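Local coordinates for ABC transporter, periplasmic substrate-binding protein (Thermotoga maritima, PDB 2HPG) that probably binds a small solute in the periplasm and delivers it to a tripartite ATP-independent (TRAP) transporter, at residues V107-K112 with S134-Q139; L11-V16 with N229-S234; M87-F92 with Q300-L305. One frame throughout, in Å; residues are numbered along the deposited sequence.

In the fold
From the N terminus, the first strand, 9-14, supplies residues 11-16 of contact 2, whose partner 229-234 comes some 210 residues later at the end of strand 218-234. Residues 87-92, in the loop before helix 92-95, open contact 3, which closes on helix 291-305. These two long loops cross, since their segments alternate along the chain. Contact 1, helix 101-112 on strand 130-146, closes a short loop that lies within both. Strands 130-146 and 218-234 are neighbours in one sheet, so contacts 1 and 2 meet there, while the selenomethionine at Met87 brings contact 3 against Leu108, Phe135 and Phe230. Together they join the first strand, both long strands, helix 101-112, loop 87-92 and helix 291-305.

Contact 1 (V107-K112 with S134-Q139); sequences VLKKIK and SFYWVQ
Tyr136 reaches from strand 130-146 to the flank of helix 101-112, where its ring passes Leu108 and ends between Lys109 and Lys112. CG is anti to the carbonyl carbon, beside the backbone N (chi1 -61°), a turn that sends the ring toward the helix. Past CB and CG, CD1 lies 4.0 Å from Leu108 CB, and CE1 approaches the carbonyl carbon of Leu108. CZ sits between the CG of Lys109 and the CD of Lys112, and the tip, OH, ends 3.2 Å from Lys112 CD and 3.4 Å from Lys109 CA. Both lysine chains run crosswise to the tyrosine, touching it with their methylenes; Lys112 NZ goes on to a salt bridge with Asp254. An alanine in place of Tyr136 would remove the ring and is likely to open a gap between helix and strand, leaving Leu108 CB and the lysine methylenes without the surface they pack on. Phe135 packs beside it, with CE1 3.5 Å from Leu108 O and CZ 3.7 Å from Lys112 CB, while Ile111 CG2 meets Phe135 CZ. Leu108 CD1 completes the row against Val138 CG2, at 3.9 Å. No hydrogen bond spans the segments, whose axes run nearly antiparallel, 166° apart. This is a helix laid on a sheet by apolar side chains and lysine methylenes, as in the alpha/beta domains of periplasmic binding proteins.

Contact 2 (L11-V16 with N229-S234); sequences LRFGHV and NFEIVS
Phe13 points its ring edge at strand 218-234, and the carboxylate of Glu231 meets that edge. Glu231 OE1 lies near the plane of the ring, 3.3 Å from Phe13 CZ and 3.4 Å from CE2, so the oxygen faces the slightly positive rim of C-H groups instead of the electron-rich face. The carboxylate plane is turned 36° from the ring plane, and the two side chains cross at about a right angle. Both conformations serve this meeting. In Phe13, CG is anti to the backbone N (chi1 -160°), which carries the ring across to the other strand. Glu231 is bent at chi2 (-57°), which helps bring OE1 round to the Phe13 edge, and its CB also comes 4.0 Å from Phe13 CZ. On the other side of CZ, Phe13 CE1 lies 3.6 Å from the backbone O of Ile232 and more distantly meets Val233 CG1, which lies near the ring plane. Val233 CG1 also packs on Leu11: it stands 3.9 Å from Leu11 CD2 and 4.0 Å from Leu11 CD1, resting against both ends of the leucine fork, with the valine set crosswise to the leucine. Trp30 and Phe27 of helix 22-37 also meet the Phe13 ring, Trp30 edge-to-face, and Phe27 touches Glu231 as well. No hydrogen bond joins the two segments; their axes pass 8.9 Å apart, too far for direct strand pairing. Strand 68-73 pairs with both strand 9-14 and strand 218-234, so the contact joins side chains of second-neighbour strands in the curved mixed sheet, the alpha/beta architecture of a periplasmic binding protein.

Contact 3 (M87-F92 with Q300-L305); sequences MNLAYF and QAYKNL
Residues Leu89 to Phe92 form a type II beta turn, closed by the backbone bond from Phe92 N to Leu89 O, and Tyr91 stands at the N-cap position of the helix that follows; Tyr302, on helix 291-305, lies against this turn. The tyrosine ring is laid over Leu89. Leu89 CD1 sits 3.7 Å from the ring centroid, only 11° off the normal, a CH-pi contact, and Leu89 CB lies over the same face, 3.5 Å from Tyr302 CZ. The leucine and tyrosine side chains run antiparallel past each other, CB over the CZ end of the ring and CD1 over its centre. With CG anti to the carbonyl carbon (chi1 -71°), Tyr302 puts its hydroxyl beyond the leucine at the turn, where it donates a hydrogen bond of 2.8 Å to the backbone O of Ala90. The donor approaches from above the carbonyl plane, 44° out of it, while the oxygen itself lies at the edge of the ring. The same hydroxyl touches Phe92 CB at 3.5 Å, near the plane of the phenylalanine ring. The other methyl of Leu89, CD2, meets Ala301 CB at 4.3 Å and Leu305 CD1 at 3.9 Å, on the next turn of the helix. Helix 308-318 adds to the packing, with Leu311 against both Tyr302 and Phe92. The arrangement is a helix seated on a type II turn, joining the loop before helix 92-95 to the C-terminal helices of this family 7 solute-binding fold.

Contact 1 (V107-K112 with S134-Q139)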
loop_
_atom_site.group_PDB
_atom_site.type_symbol
_atom_site.label_atom_id
_atom_site.label_comp_id
_atom_site.label_asym_id
_atom_site.label_seq_id
_atom_site.Cartn_x
_atom_site.Cartn_y
_atom_site.Cartn_z
ATOM N N VAL A 107 14.828 -4.330 -2.183
ATOM C CA VAL A 107 14.785 -2.941 -2.648
ATOM C C VAL A 107 14.262 -1.971 -1.573
ATOM O O VAL A 107 14.781 -0.865 -1.428
ATOM C CB VAL A 107 13.930 -2.797 -3.946
ATOM C CG1 VAL A 107 13.281 -1.431 -4.057
ATOM C CG2 VAL A 107 14.799 -3.037 -5.156
ATOM N N LEU A 108 13.223 -2.385 -0.852
ATOM C CA LEU A 108 12.654 -1.574 0.238
ATOM C C LEU A 108 13.711 -1.337 1.324
ATOM O O LEU A 108 13.884 -0.219 1.783
ATOM C CB LEU A 108 11.397 -2.241 0.829
ATOM C CG LEU A 108 10.162 -2.331 -0.072
ATOM C CD1 LEU A 108 8.953 -2.899 0.674
ATOM C CD2 LEU A 108 9.813 -0.986 -0.687
ATOM N N LYS A 109 14.438 -2.379 1.703
ATOM C CA LYS A 109 15.557 -2.217 2.658
ATOM C C LYS A 109 16.610 -1.231 2.161
ATOM O O LYS A 109 17.094 -0.407 2.925
ATOM C CB LYS A 109 16.211 -3.549 2.976
ATOM C CG LYS A 109 15.265 -4.510 3.629
ATOM C CD LYS A 109 15.911 -5.833 3.931
ATOM C CE LYS A 109 14.921 -6.749 4.601
ATOM N NZ LYS A 109 15.411 -8.142 4.661
ATOM N N LYS A 110 16.951 -1.303 0.880
ATOM C CA LYS A 110 17.901 -0.368 0.294
ATOM C C LYS A 110 17.332 1.033 0.269
ATOM O O LYS A 110 18.067 2.003 0.435
ATOM C CB LYS A 110 18.313 -0.804 -1.123
ATOM C CG LYS A 110 19.249 -2.000 -1.137
ATOM C CD LYS A 110 20.699 -1.596 -0.767
ATOM C CE LYS A 110 21.677 -2.793 -0.785
ATOM N NZ LYS A 110 21.084 -3.996 -0.086
ATOM N N ILE A 111 16.028 1.171 0.034
ATOM C CA ILE A 111 15.438 2.510 0.061
ATOM C C ILE A 111 15.534 3.067 1.492
ATOM O O ILE A 111 15.836 4.241 1.676
ATOM C CB ILE A 111 13.964 2.551 -0.480
ATOM C CG1 ILE A 111 13.951 2.345 -2.000
ATOM C CG2 ILE A 111 13.303 3.883 -0.146
ATOM C CD1 ILE A 111 12.569 2.253 -2.604
ATOM N N LYS A 112 15.326 2.214 2.491
ATOM C CA LYS A 112 15.289 2.683 3.870
ATOM C C LYS A 112 16.632 3.256 4.303
ATOM O O LYS A 112 16.687 4.319 4.896
ATOM C CB LYS A 112 14.892 1.572 4.823
ATOM C CG LYS A 112 14.701 2.062 6.254
ATOM C CD LYS A 112 14.311 0.915 7.152
ATOM C CE LYS A 112 14.786 1.084 8.603
ATOM N NZ LYS A 112 14.832 -0.261 9.251
ATOM N N SER A 134 7.617 1.820 9.925
ATOM C CA SER A 134 7.931 0.821 8.916
ATOM C C SER A 134 7.211 1.073 7.600
ATOM O O SER A 134 6.103 1.629 7.588
ATOM C CB SER A 134 7.573 -0.577 9.430
ATOM O OG SER A 134 7.905 -1.565 8.467
ATOM N N PHE A 135 7.857 0.671 6.500
ATOM C CA PHE A 135 7.173 0.522 5.212
ATOM C C PHE A 135 7.432 -0.833 4.539
ATOM O O PHE A 135 7.332 -0.942 3.325
ATOM C CB PHE A 135 7.466 1.706 4.262
ATOM C CG PHE A 135 8.930 1.895 3.917
ATOM C CD1 PHE A 135 9.518 1.189 2.854
ATOM C CD2 PHE A 135 9.709 2.819 4.619
ATOM C CE1 PHE A 135 10.849 1.372 2.526
ATOM C CE2 PHE A 135 11.069 3.010 4.302
ATOM C CZ PHE A 135 11.638 2.283 3.251
ATOM N N TYR A 136 7.730 -1.868 5.330
ATOM C CA TYR A 136 7.877 -3.230 4.834
ATOM C C TYR A 136 6.565 -3.999 4.886
ATOM O O TYR A 136 6.539 -5.204 5.201
ATOM C CB TYR A 136 8.895 -3.991 5.676
ATOM C CG TYR A 136 10.304 -3.423 5.682
ATOM C CD1 TYR A 136 10.732 -2.494 4.751
ATOM C CD2 TYR A 136 11.231 -3.876 6.616
ATOM C CE1 TYR A 136 12.023 -2.001 4.786
ATOM C CE2 TYR A 136 12.517 -3.388 6.644
ATOM C CZ TYR A 136 12.908 -2.460 5.744
ATOM O OH TYR A 136 14.208 -1.993 5.815
ATOM N N TRP A 137 5.477 -3.306 4.561
ATOM C CA TRP A 137 4.132 -3.864 4.645
ATOM C C TRP A 137 3.570 -3.750 3.256
ATOM O O TRP A 137 3.322 -2.654 2.774
ATOM C CB TRP A 137 3.290 -3.089 5.667
ATOM C CG TRP A 137 3.689 -3.432 7.067
ATOM C CD1 TRP A 137 4.824 -3.041 7.716
ATOM C CD2 TRP A 137 2.972 -4.269 7.980
ATOM N NE1 TRP A 137 4.864 -3.602 8.970
ATOM C CE2 TRP A 137 3.730 -4.351 9.158
ATOM C CE3 TRP A 137 1.762 -4.964 7.910
ATOM C CZ2 TRP A 137 3.308 -5.098 10.272
ATOM C CZ3 TRP A 137 1.347 -5.700 9.012
ATOM C CH2 TRP A 137 2.116 -5.757 10.174
ATOM N N VAL A 138 3.421 -4.891 2.596
ATOM C CA VAL A 138 3.084 -4.919 1.182
ATOM C C VAL A 138 1.811 -5.744 0.970
ATOM O O VAL A 138 1.687 -6.856 1.474
ATOM C CB VAL A 138 4.313 -5.452 0.381
ATOM C CG1 VAL A 138 3.943 -5.938 -0.977
ATOM C CG2 VAL A 138 5.381 -4.334 0.291
ATOM N N GLN A 139 0.842 -5.163 0.257
ATOM C CA GLN A 139 -0.413 -5.864 -0.007
ATOM C C GLN A 139 -0.364 -6.660 -1.302
ATOM O O GLN A 139 -1.242 -7.481 -1.560
ATOM C CB GLN A 139 -1.567 -4.877 -0.038
ATOM C CG GLN A 139 -2.080 -4.512 1.333
ATOM C CD GLN A 139 -3.253 -3.600 1.259
ATOM O OE1 GLN A 139 -4.256 -3.940 0.642
ATOM N NE2 GLN A 139 -3.135 -2.419 1.861
#

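Contact 2 (L11-V16 with N229-S234)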
loop_
_atom_site.group_PDB
_atom_site.type_symbol
_atom_site.label_atom_id
_atom_site.label_comp_id
_atom_site.label_asym_id
_atom_site.label_seq_id
_atom_site.Cartn_x
_atom_site.Cartn_y
_atom_site.Cartn_z
ATOM N N LEU A 11 -0.894 2.286 22.900
ATOM C CA LEU A 11 -0.953 2.764 21.513
ATOM C C LEU A 11 -2.207 2.174 20.877
ATOM O O LEU A 11 -2.409 0.966 20.937
ATOM C CB LEU A 11 0.285 2.304 20.719
ATOM C CG LEU A 11 0.323 2.714 19.233
ATOM C CD1 LEU A 11 0.351 4.229 19.063
ATOM C CD2 LEU A 11 1.531 2.064 18.515
ATOM N N ARG A 12 -3.034 3.020 20.264
ATOM C CA ARG A 12 -4.183 2.560 19.479
ATOM C C ARG A 12 -3.881 2.706 17.989
ATOM O O ARG A 12 -3.715 3.810 17.489
ATOM C CB ARG A 12 -5.425 3.339 19.883
ATOM C CG ARG A 12 -5.628 3.239 21.375
ATOM C CD ARG A 12 -6.986 3.700 21.875
ATOM N NE ARG A 12 -7.067 3.410 23.307
ATOM C CZ ARG A 12 -6.451 4.098 24.263
ATOM N NH1 ARG A 12 -5.705 5.172 23.990
ATOM N NH2 ARG A 12 -6.580 3.710 25.513
ATOM N N PHE A 13 -3.807 1.578 17.295
ATOM C CA PHE A 13 -3.322 1.550 15.929
ATOM C C PHE A 13 -4.429 1.146 14.987
ATOM O O PHE A 13 -4.929 0.038 15.096
ATOM C CB PHE A 13 -2.171 0.565 15.814
ATOM C CG PHE A 13 -1.304 0.807 14.616
ATOM C CD1 PHE A 13 -0.212 1.644 14.702
ATOM C CD2 PHE A 13 -1.593 0.210 13.406
ATOM C CE1 PHE A 13 0.587 1.888 13.601
ATOM C CE2 PHE A 13 -0.803 0.456 12.304
ATOM C CZ PHE A 13 0.292 1.295 12.405
ATOM N N GLY A 14 -4.784 2.023 14.046
ATOM C CA GLY A 14 -5.958 1.796 13.217
ATOM C C GLY A 14 -5.755 1.621 11.724
ATOM O O GLY A 14 -4.648 1.719 11.195
ATOM N N HIS A 15 -6.867 1.384 11.041
ATOM C CA HIS A 15 -6.874 1.200 9.601
ATOM C C HIS A 15 -6.121 -0.043 9.141
ATOM O O HIS A 15 -5.550 -0.055 8.060
ATOM C CB HIS A 15 -6.331 2.454 8.880
ATOM C CG HIS A 15 -7.311 3.585 8.829
ATOM N ND1 HIS A 15 -7.093 4.728 8.086
ATOM C CD2 HIS A 15 -8.514 3.751 9.431
ATOM C CE1 HIS A 15 -8.117 5.552 8.243
ATOM N NE2 HIS A 15 -8.991 4.983 9.055
ATOM N N VAL A 16 -6.157 -1.116 9.927
ATOM C CA VAL A 16 -5.433 -2.321 9.552
ATOM C C VAL A 16 -6.261 -3.262 8.655
ATOM O O VAL A 16 -6.004 -4.469 8.619
ATOM C CB VAL A 16 -4.898 -3.075 10.783
ATOM C CG1 VAL A 16 -4.153 -2.125 11.694
ATOM C CG2 VAL A 16 -6.022 -3.809 11.528
ATOM N N ASN A 229 2.519 -0.151 2.096
ATOM C CA ASN A 229 1.915 0.611 3.179
ATOM C C ASN A 229 2.977 1.186 4.092
ATOM O O ASN A 229 4.044 0.578 4.303
ATOM C CB ASN A 229 0.931 -0.240 3.967
ATOM C CG ASN A 229 -0.350 -0.516 3.197
ATOM O OD1 ASN A 229 -0.615 -1.647 2.793
ATOM N ND2 ASN A 229 -1.140 0.531 2.970
ATOM N N PHE A 230 2.676 2.370 4.626
ATOM C CA PHE A 230 3.526 3.039 5.602
ATOM C C PHE A 230 2.837 3.032 6.948
ATOM O O PHE A 230 1.663 3.335 7.043
ATOM C CB PHE A 230 3.784 4.471 5.163
ATOM C CG PHE A 230 4.856 4.592 4.148
ATOM C CD1 PHE A 230 6.033 5.247 4.451
ATOM C CD2 PHE A 230 4.713 4.013 2.894
ATOM C CE1 PHE A 230 7.031 5.345 3.514
ATOM C CE2 PHE A 230 5.718 4.105 1.961
ATOM C CZ PHE A 230 6.874 4.784 2.278
ATOM N N GLU A 231 3.576 2.665 7.987
ATOM C CA GLU A 231 3.011 2.490 9.315
ATOM C C GLU A 231 3.517 3.643 10.164
ATOM O O GLU A 231 4.714 3.755 10.407
ATOM C CB GLU A 231 3.433 1.132 9.884
ATOM C CG GLU A 231 3.193 -0.043 8.935
ATOM C CD GLU A 231 1.747 -0.163 8.489
ATOM O OE1 GLU A 231 0.887 0.097 9.339
ATOM O OE2 GLU A 231 1.478 -0.512 7.297
ATOM N N ILE A 232 2.606 4.536 10.551
ATOM C CA ILE A 232 2.989 5.787 11.200
ATOM C C ILE A 232 2.455 5.897 12.623
ATOM O O ILE A 232 1.429 5.299 12.952
ATOM C CB ILE A 232 2.562 7.031 10.362
ATOM C CG1 ILE A 232 1.033 7.157 10.267
ATOM C CG2 ILE A 232 3.175 6.957 8.965
ATOM C CD1 ILE A 232 0.557 8.445 9.614
ATOM N N VAL A 233 3.199 6.624 13.460
ATOM C CA VAL A 233 2.759 7.055 14.792
ATOM C C VAL A 233 3.151 8.521 15.013
ATOM O O VAL A 233 3.898 9.095 14.224
ATOM C CB VAL A 233 3.347 6.205 15.958
ATOM C CG1 VAL A 233 2.809 4.776 15.944
ATOM C CG2 VAL A 233 4.895 6.218 15.967
ATOM N N SER A 234 2.617 9.127 16.075
ATOM C CA SER A 234 3.022 10.468 16.493
ATOM C C SER A 234 4.491 10.485 16.866
ATOM O O SER A 234 4.929 9.679 17.690
ATOM C CB SER A 234 2.215 10.928 17.714
ATOM O OG SER A 234 2.738 12.142 18.209
#

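Contact 3 (M87-F92 with Q300-L305)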
loop_
_atom_site.group_PDB
_atom_site.type_symbol
_atom_site.label_atom_id
_atom_site.label_comp_id
_atom_site.label_asym_id
_atom_site.label_seq_id
_atom_site.Cartn_x
_atom_site.Cartn_y
_atom_site.Cartn_z
HETATM N N MSE A 87 6.602 6.571 -4.314
HETATM C CA MSE A 87 6.464 5.137 -4.016
HETATM C C MSE A 87 5.038 4.570 -4.189
HETATM O O MSE A 87 4.832 3.371 -3.977
HETATM C CB MSE A 87 6.999 4.834 -2.624
HETATM C CG MSE A 87 8.403 5.388 -2.413
HETATM SE SE MSE A 87 9.316 4.760 -0.857
HETATM C CE MSE A 87 8.646 2.938 -0.762
ATOM N N ASN A 88 4.085 5.406 -4.587
ATOM C CA ASN A 88 2.707 4.958 -4.894
ATOM C C ASN A 88 2.374 5.111 -6.377
ATOM O O ASN A 88 1.217 4.939 -6.801
ATOM C CB ASN A 88 1.676 5.726 -4.043
ATOM C CG ASN A 88 0.586 4.814 -3.468
ATOM O OD1 ASN A 88 -0.152 4.173 -4.208
ATOM N ND2 ASN A 88 0.526 4.723 -2.161
ATOM N N LEU A 89 3.387 5.424 -7.173
ATOM C CA LEU A 89 3.186 5.599 -8.592
ATOM C C LEU A 89 3.338 4.273 -9.354
ATOM O O LEU A 89 4.026 3.334 -8.904
ATOM C CB LEU A 89 4.115 6.704 -9.137
ATOM C CG LEU A 89 3.643 8.129 -8.854
ATOM C CD1 LEU A 89 4.606 9.116 -9.477
ATOM C CD2 LEU A 89 2.264 8.371 -9.395
ATOM N N ALA A 90 2.651 4.202 -10.492
ATOM C CA ALA A 90 2.617 2.993 -11.314
ATOM C C ALA A 90 4.018 2.521 -11.623
ATOM O O ALA A 90 4.869 3.318 -11.965
ATOM C CB ALA A 90 1.835 3.234 -12.614
ATOM N N TYR A 91 4.238 1.219 -11.462
ATOM C CA TYR A 91 5.515 0.531 -11.759
ATOM C C TYR A 91 6.743 0.951 -10.967
ATOM O O TYR A 91 7.824 0.466 -11.272
ATOM C CB TYR A 91 5.833 0.528 -13.271
ATOM C CG TYR A 91 4.813 -0.259 -14.031
ATOM C CD1 TYR A 91 3.814 0.377 -14.743
ATOM C CD2 TYR A 91 4.801 -1.651 -13.978
ATOM C CE1 TYR A 91 2.842 -0.352 -15.402
ATOM C CE2 TYR A 91 3.829 -2.386 -14.656
ATOM C CZ TYR A 91 2.870 -1.732 -15.367
ATOM O OH TYR A 91 1.887 -2.458 -16.020
ATOM N N PHE A 92 6.583 1.786 -9.934
ATOM C CA PHE A 92 7.707 2.163 -9.068
ATOM C C PHE A 92 8.637 0.990 -8.710
ATOM O O PHE A 92 9.856 1.083 -8.884
ATOM C CB PHE A 92 7.231 2.884 -7.773
ATOM C CG PHE A 92 8.344 3.097 -6.765
ATOM C CD1 PHE A 92 9.219 4.172 -6.901
ATOM C CD2 PHE A 92 8.549 2.196 -5.733
ATOM C CE1 PHE A 92 10.278 4.349 -6.004
ATOM C CE2 PHE A 92 9.608 2.344 -4.845
ATOM C CZ PHE A 92 10.469 3.441 -4.967
ATOM N N GLN A 300 4.679 9.355 -17.685
ATOM C CA GLN A 300 3.964 10.633 -17.743
ATOM C C GLN A 300 3.260 11.029 -16.421
ATOM O O GLN A 300 3.019 12.210 -16.171
ATOM C CB GLN A 300 2.952 10.616 -18.893
ATOM C CG GLN A 300 2.357 11.992 -19.260
ATOM C CD GLN A 300 3.423 13.024 -19.642
ATOM O OE1 GLN A 300 4.348 12.730 -20.402
ATOM N NE2 GLN A 300 3.296 14.232 -19.105
ATOM N N ALA A 301 2.903 10.052 -15.591
ATOM C CA ALA A 301 2.372 10.348 -14.261
ATOM C C ALA A 301 3.474 10.928 -13.371
ATOM O O ALA A 301 3.240 11.860 -12.613
ATOM C CB ALA A 301 1.772 9.090 -13.630
ATOM N N TYR A 302 4.679 10.386 -13.482
ATOM C CA TYR A 302 5.816 10.891 -12.722
ATOM C C TYR A 302 6.069 12.369 -13.082
ATOM O O TYR A 302 6.267 13.218 -12.196
ATOM C CB TYR A 302 7.064 10.050 -12.966
ATOM C CG TYR A 302 7.017 8.663 -12.348
ATOM C CD1 TYR A 302 7.791 8.339 -11.250
ATOM C CD2 TYR A 302 6.192 7.671 -12.874
ATOM C CE1 TYR A 302 7.748 7.061 -10.682
ATOM C CE2 TYR A 302 6.141 6.401 -12.310
ATOM C CZ TYR A 302 6.911 6.107 -11.211
ATOM O OH TYR A 302 6.855 4.845 -10.665
ATOM N N LYS A 303 6.001 12.677 -14.374
ATOM C CA LYS A 303 6.186 14.041 -14.853
ATOM C C LYS A 303 5.037 14.974 -14.467
ATOM O O LYS A 303 5.273 16.096 -14.035
ATOM C CB LYS A 303 6.377 14.022 -16.372
ATOM C CG LYS A 303 7.732 13.421 -16.806
ATOM C CD LYS A 303 7.836 13.136 -18.326
ATOM C CE LYS A 303 7.029 14.115 -19.190
ATOM N NZ LYS A 303 7.305 15.559 -18.907
ATOM N N ASN A 304 3.793 14.522 -14.617
ATOM C CA ASN A 304 2.648 15.356 -14.264
ATOM C C ASN A 304 2.614 15.778 -12.783
ATOM O O ASN A 304 2.112 16.858 -12.442
ATOM C CB ASN A 304 1.335 14.666 -14.644
ATOM C CG ASN A 304 1.130 14.589 -16.145
ATOM O OD1 ASN A 304 2.012 14.975 -16.920
ATOM N ND2 ASN A 304 -0.041 14.081 -16.568
ATOM N N LEU A 305 3.149 14.928 -11.916
ATOM C CA LEU A 305 3.147 15.186 -10.489
ATOM C C LEU A 305 4.448 15.789 -9.989
ATOM O O LEU A 305 4.484 16.264 -8.874
ATOM C CB LEU A 305 2.826 13.904 -9.697
ATOM C CG LEU A 305 1.375 13.422 -9.808
ATOM C CD1 LEU A 305 1.157 12.118 -9.052
ATOM C CD2 LEU A 305 0.414 14.494 -9.305
#